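Local coordinates for protein beta-lactamase (Klebsiella pneumoniae 700603, PDB 6XJ3) that probably hydrolyses beta-lactam antibiotics, oxacillin among them, as a class D serine enzyme and is bound here to the inhibitor avibactam, at residues L217-P222 / F229-I234; T25-D30 / M38-P43. One frame throughout, in Å; residues are numbered along the deposited sequence.

Interaction 1: residues L217-P222 / F229-I234. With NXL ((2S,5R)-1-formyl-5-[(sulfooxy)amino]piperidine-2-carboxamide), chain E.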
loop_
_atom_site.group_PDB
_atom_site.type_symbol
_atom_site.label_atom_id
_atom_site.label_comp_id
_atom_site.label_asym_id
_atom_site.label_seq_id
_atom_site.Cartn_x
_atom_site.Cartn_y
_atom_site.Cartn_z
ATOM N N LEU A 217 7.310 3.279 2.964
ATOM C CA LEU A 217 7.599 4.073 4.147
ATOM C C LEU A 217 6.553 3.807 5.222
ATOM O O LEU A 217 5.358 3.707 4.926
ATOM C CB LEU A 217 7.623 5.574 3.803
ATOM C CG LEU A 217 7.517 6.570 4.968
ATOM C CD1 LEU A 217 8.466 7.735 4.775
ATOM C CD2 LEU A 217 6.081 7.085 5.139
ATOM N N ASN A 218 6.998 3.687 6.471
ATOM C CA ASN A 218 6.077 3.772 7.590
ATOM C C ASN A 218 6.666 4.701 8.636
ATOM O O ASN A 218 7.881 4.743 8.831
ATOM C CB ASN A 218 5.705 2.386 8.191
ATOM C CG ASN A 218 6.898 1.588 8.707
ATOM O OD1 ASN A 218 7.504 1.936 9.712
ATOM N ND2 ASN A 218 7.194 0.475 8.042
ATOM N N ILE A 219 5.795 5.483 9.261
ATOM C CA ILE A 219 6.168 6.400 10.327
ATOM C C ILE A 219 5.220 6.177 11.493
ATOM O O ILE A 219 4.092 5.708 11.316
ATOM C CB ILE A 219 6.115 7.877 9.872
ATOM C CG1 ILE A 219 4.743 8.194 9.279
ATOM C CG2 ILE A 219 7.214 8.180 8.870
ATOM C CD1 ILE A 219 4.414 9.664 9.255
ATOM N N ASP A 220 5.683 6.508 12.696
ATOM C CA ASP A 220 4.757 6.609 13.813
ATOM C C ASP A 220 3.920 7.876 13.658
ATOM O O ASP A 220 4.366 8.874 13.086
ATOM C CB ASP A 220 5.511 6.626 15.144
ATOM C CG ASP A 220 6.341 5.370 15.367
ATOM O OD1 ASP A 220 5.956 4.283 14.884
ATOM O OD2 ASP A 220 7.384 5.470 16.046
ATOM N N THR A 221 2.687 7.833 14.160
ATOM C CA THR A 221 1.770 8.967 14.082
ATOM C C THR A 221 1.269 9.327 15.478
ATOM O O THR A 221 0.095 9.106 15.806
ATOM C CB THR A 221 0.600 8.665 13.149
ATOM O OG1 THR A 221 -0.089 7.498 13.608
ATOM C CG2 THR A 221 1.105 8.418 11.730
ATOM N N PRO A 222 2.133 9.898 16.323
ATOM C CA PRO A 222 1.673 10.303 17.661
ATOM C C PRO A 222 0.608 11.384 17.628
ATOM O O PRO A 222 -0.266 11.403 18.504
ATOM C CB PRO A 222 2.961 10.793 18.340
ATOM C CG PRO A 222 3.868 11.177 17.208
ATOM C CD PRO A 222 3.557 10.218 16.104
ATOM N N PHE A 229 -0.223 13.809 6.682
ATOM C CA PHE A 229 0.423 14.395 5.512
ATOM C C PHE A 229 1.896 14.021 5.427
ATOM O O PHE A 229 2.476 14.049 4.335
ATOM C CB PHE A 229 0.276 15.914 5.539
ATOM C CG PHE A 229 1.291 16.596 6.405
ATOM C CD1 PHE A 229 1.135 16.635 7.784
ATOM C CD2 PHE A 229 2.408 17.186 5.846
ATOM C CE1 PHE A 229 2.069 17.264 8.582
ATOM C CE2 PHE A 229 3.353 17.809 6.644
ATOM C CZ PHE A 229 3.183 17.849 8.010
ATOM N N LYS A 230 2.508 13.669 6.559
ATOM C CA LYS A 230 3.938 13.391 6.600
ATOM C C LYS A 230 4.304 12.148 5.801
ATOM O O LYS A 230 5.442 12.037 5.333
ATOM C CB LYS A 230 4.386 13.235 8.047
ATOM C CG LYS A 230 4.012 14.417 8.921
ATOM C CD LYS A 230 4.625 14.312 10.301
ATOM C CE LYS A 230 4.335 15.561 11.119
ATOM N NZ LYS A 230 4.972 15.482 12.472
ATOM N N ARG A 231 3.361 11.209 5.649
ATOM C CA ARG A 231 3.626 9.991 4.895
ATOM C C ARG A 231 4.034 10.317 3.465
ATOM O O ARG A 231 5.088 9.875 2.994
ATOM C CB ARG A 231 2.394 9.083 4.915
ATOM C CG ARG A 231 1.856 8.806 6.314
ATOM C CD ARG A 231 0.509 8.093 6.284
ATOM N NE ARG A 231 -0.557 8.884 5.668
ATOM C CZ ARG A 231 -1.795 8.429 5.477
ATOM N NH1 ARG A 231 -2.110 7.203 5.859
ATOM N NH2 ARG A 231 -2.719 9.187 4.904
ATOM N N GLU A 232 3.211 11.104 2.762
ATOM C CA GLU A 232 3.558 11.508 1.404
ATOM C C GLU A 232 4.679 12.533 1.399
ATOM O O GLU A 232 5.527 12.520 0.502
ATOM C CB GLU A 232 2.338 12.082 0.684
ATOM C CG GLU A 232 1.246 11.085 0.415
ATOM C CD GLU A 232 0.312 11.528 -0.707
ATOM O OE1 GLU A 232 0.727 12.350 -1.557
ATOM O OE2 GLU A 232 -0.841 11.045 -0.743
ATOM N N ALA A 233 4.687 13.447 2.371
ATOM C CA ALA A 233 5.637 14.555 2.315
ATOM C C ALA A 233 7.074 14.061 2.412
ATOM O O ALA A 233 7.949 14.546 1.687
ATOM C CB ALA A 233 5.341 15.570 3.419
ATOM N N ILE A 234 7.334 13.086 3.286
ATOM C CA ILE A 234 8.686 12.538 3.411
ATOM C C ILE A 234 9.078 11.795 2.143
ATOM O O ILE A 234 10.181 11.978 1.614
ATOM C CB ILE A 234 8.793 11.624 4.643
ATOM C CG1 ILE A 234 8.536 12.421 5.921
ATOM C CG2 ILE A 234 10.160 10.918 4.679
ATOM C CD1 ILE A 234 8.324 11.552 7.141
HETATM O OAC NXL E . -5.605 2.532 6.580
HETATM C CAN NXL E . -6.740 2.592 6.135
HETATM N N NXL E . -7.769 3.234 6.730
HETATM C CAJ NXL E . -9.023 3.541 6.034
HETATM C CA NXL E . -7.695 3.722 8.113
HETATM C C NXL E . -8.681 3.003 9.044
HETATM O O NXL E . -9.220 1.968 8.708
HETATM N NAA NXL E . -8.972 3.593 10.366
HETATM C CB NXL E . -7.937 5.228 8.139
HETATM C CAH NXL E . -9.226 5.610 7.427
HETATM C CAO NXL E . -9.254 5.062 5.999
HETATM N NAK NXL E . -8.359 5.786 5.065
HETATM O OAL NXL E . -6.969 5.520 5.357
HETATM S SAR NXL E . -5.939 6.221 4.402
HETATM O OAD NXL E . -4.647 5.826 4.920
HETATM O OAE NXL E . -6.151 7.652 4.489
HETATM O OAG NXL E . -6.181 5.703 3.073
#
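Behind R231 of the avibactam pocket, helix 229-241 packs on the sheet: L217 and I219 of strand 211-220 meet K230, R231 and I234. The branched end of L217 splits its work: CD1 meets CG2 of I234 at 3.6 Å, while CD2 lies 3.7 Å from the backbone O of R231. I219 spreads its two arms in the same way. Its CG1 sits between the backbone N and the carbonyl carbon (chi1 54°), which sends CD1 to CB of K230 at 3.8 Å and across CG of R231 at 4.0 Å, and CG2 reaches CD1 of I234 at 3.9 Å. The axes of 229-234 and 217-220 approach to 8.8 Å, their N-to-C directions 137° apart, as the terminal helix packs on the sheet in the penicillin-recognising serine enzyme fold; F17 of helix 14-19 also touches L217, I219 and I234. R231 uses its two ends differently. Its aliphatic part is packed against I219, and a bend at chi3 (-64°) leads the guanidinium away from the strand to the inhibitor, where NH1 donates a hydrogen bond to sulfate oxygen OAD of NXL at 3.0 Å, in the guanidinium plane. NE is hydrogen-bonded to O of L228, which probably helps fix the rotation of the group. The amino end of K230 forms a salt bridge with D227.

Interaction 2: residues T25-D30 / M38-P43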
loop_
_atom_site.group_PDB
_atom_site.type_symbol
_atom_site.label_atom_id
_atom_site.label_comp_id
_atom_site.label_asym_id
_atom_site.label_seq_id
_atom_site.Cartn_x
_atom_site.Cartn_y
_atom_site.Cartn_z
ATOM N N THR A 25 10.753 4.771 8.818
ATOM C CA THR A 25 11.685 4.060 7.962
ATOM C C THR A 25 11.237 4.229 6.521
ATOM O O THR A 25 10.071 4.516 6.241
ATOM C CB THR A 25 11.761 2.567 8.319
ATOM O OG1 THR A 25 12.761 1.929 7.518
ATOM C CG2 THR A 25 10.418 1.886 8.073
ATOM N N ILE A 26 12.171 4.052 5.600
ATOM C CA ILE A 26 11.790 3.987 4.197
ATOM C C ILE A 26 12.760 3.062 3.485
ATOM O O ILE A 26 13.961 3.055 3.773
ATOM C CB ILE A 26 11.725 5.399 3.565
ATOM C CG1 ILE A 26 11.128 5.346 2.153
ATOM C CG2 ILE A 26 13.087 6.065 3.566
ATOM C CD1 ILE A 26 10.965 6.723 1.512
ATOM N N VAL A 27 12.208 2.229 2.606
ATOM C CA VAL A 27 12.966 1.422 1.662
ATOM C C VAL A 27 12.662 1.948 0.266
ATOM O O VAL A 27 11.493 2.167 -0.080
ATOM C CB VAL A 27 12.602 -0.070 1.761
ATOM C CG1 VAL A 27 13.416 -0.873 0.764
ATOM C CG2 VAL A 27 12.814 -0.589 3.181
ATOM N N VAL A 28 13.704 2.149 -0.532
ATOM C CA VAL A 28 13.568 2.633 -1.902
ATOM C C VAL A 28 14.370 1.701 -2.796
ATOM O O VAL A 28 15.580 1.537 -2.595
ATOM C CB VAL A 28 14.060 4.082 -2.045
ATOM C CG1 VAL A 28 14.087 4.498 -3.511
ATOM C CG2 VAL A 28 13.194 5.028 -1.214
ATOM N N ALA A 29 13.699 1.063 -3.759
ATOM C CA ALA A 29 14.365 0.208 -4.740
ATOM C C ALA A 29 14.310 0.895 -6.098
ATOM O O ALA A 29 13.248 0.945 -6.729
ATOM C CB ALA A 29 13.722 -1.174 -4.811
ATOM N N ASP A 30 15.457 1.389 -6.559
ATOM C CA ASP A 30 15.556 2.173 -7.787
ATOM C C ASP A 30 16.002 1.249 -8.914
ATOM O O ASP A 30 17.169 0.854 -8.971
ATOM C CB ASP A 30 16.544 3.321 -7.595
ATOM C CG ASP A 30 16.527 4.319 -8.735
ATOM O OD1 ASP A 30 16.024 3.991 -9.833
ATOM O OD2 ASP A 30 17.025 5.447 -8.519
ATOM N N MET A 38 19.728 -1.078 -3.096
ATOM C CA MET A 38 18.491 -0.747 -2.398
ATOM C C MET A 38 18.793 0.174 -1.220
ATOM O O MET A 38 19.645 -0.135 -0.382
ATOM C CB MET A 38 17.784 -2.016 -1.924
ATOM C CG MET A 38 16.274 -1.975 -2.147
ATOM S SD MET A 38 15.399 -3.539 -1.905
ATOM C CE MET A 38 15.456 -3.705 -0.121
ATOM N N LEU A 39 18.101 1.313 -1.166
ATOM C CA LEU A 39 18.365 2.363 -0.190
ATOM C C LEU A 39 17.401 2.240 0.983
ATOM O O LEU A 39 16.209 1.982 0.796
ATOM C CB LEU A 39 18.239 3.747 -0.838
ATOM C CG LEU A 39 19.089 3.980 -2.095
ATOM C CD1 LEU A 39 18.874 5.375 -2.665
ATOM C CD2 LEU A 39 20.572 3.744 -1.798
ATOM N N VAL A 40 17.920 2.400 2.201
ATOM C CA VAL A 40 17.105 2.216 3.397
ATOM C C VAL A 40 17.501 3.240 4.451
ATOM O O VAL A 40 18.685 3.396 4.767
ATOM C CB VAL A 40 17.232 0.789 3.970
ATOM C CG1 VAL A 40 16.341 0.638 5.172
ATOM C CG2 VAL A 40 16.871 -0.264 2.931
ATOM N N PHE A 41 16.510 3.930 5.008
ATOM C CA PHE A 41 16.692 4.634 6.270
ATOM C C PHE A 41 16.111 3.781 7.388
ATOM O O PHE A 41 14.982 3.290 7.275
ATOM C CB PHE A 41 16.044 6.019 6.270
ATOM C CG PHE A 41 16.254 6.755 7.559
ATOM C CD1 PHE A 41 17.489 7.314 7.854
ATOM C CD2 PHE A 41 15.241 6.838 8.499
ATOM C CE1 PHE A 41 17.704 7.965 9.054
ATOM C CE2 PHE A 41 15.447 7.487 9.699
ATOM C CZ PHE A 41 16.683 8.055 9.976
ATOM N N ASP A 42 16.893 3.609 8.466
ATOM C CA ASP A 42 16.621 2.738 9.610
ATOM C C ASP A 42 16.423 1.299 9.147
ATOM O O ASP A 42 15.285 0.809 9.100
ATOM C CB ASP A 42 15.409 3.223 10.407
ATOM C CG ASP A 42 15.344 2.611 11.803
ATOM O OD1 ASP A 42 15.794 1.454 11.968
ATOM O OD2 ASP A 42 14.841 3.285 12.735
ATOM N N PRO A 43 17.508 0.589 8.818
ATOM C CA PRO A 43 17.357 -0.783 8.300
ATOM C C PRO A 43 16.684 -1.743 9.261
ATOM O O PRO A 43 15.962 -2.637 8.801
ATOM C CB PRO A 43 18.802 -1.210 7.983
ATOM C CG PRO A 43 19.683 -0.205 8.672
ATOM C CD PRO A 43 18.897 1.069 8.734
#
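In the beta hairpin of strands 24-30 and 39-41, I26 and V28 face F41 and L39 as the antiparallel hydrogen-bonded pairs, and V27 with V40 is the non-hydrogen-bonded pair between them. N of V28 donates to O of L39 at 2.8 Å, and N of L39 returns a bond to O of V28 at 2.9 Å. At the other pair, N of F41 donates to O of I26 at 3.0 Å, whereas the return bond from N of I26 to O of F41 is weak. That same carbonyl is gripped more closely by T25: with OG1 anti to the backbone N (chi1 -176°), the hydroxyl donates to O of F41 at 2.6 Å, nearly in line with its C=O. The hairpin forms one flank of the central sheet: strand 24-30 also pairs with strand 211-220, and the backbone of M38 and V40 bonds to L8 beyond. V27 and V40 lie side by side and point the same way, CG2 to CG2 at 4.1 Å, on the face that meets S46 of helix 43-46; V27 also touches I154 of helix 150-161. The bent chain of M38 folds back over strand 24-30, laying CG against CB of A29 at 3.8 Å and bringing CE to CG1 of V27 at 3.6 Å. On the face of I26 and V28, CG2 of I26 touches CB of F41 at 4.0 Å, while the F41 ring stacks with that of F17. Past the strand, D42 takes the N-cap position, its OD1 accepting from N of R45.

How the interactions relate
Both contacts belong to the same sheet, in which strands 211-220 and 24-30 are neighbours, but they use it differently. Interaction 1 lays a helix on its face through buried aliphatic side chains and the carbon stems of K230 and R231, whose polar ends turn to partners outside the two segments. Interaction 2 works within the sheet through backbone bonds and one threonine hydroxyl, with apolar side chains packing on both faces; it is buried along strand 24-30 and partly exposed at M38, L39, F41 and D42. The two meet directly: N of T25 probably donates to O of N218 at 2.9 Å, and CB of L217 packs on CG1 of I26. F17 of helix 14-19 takes part in both.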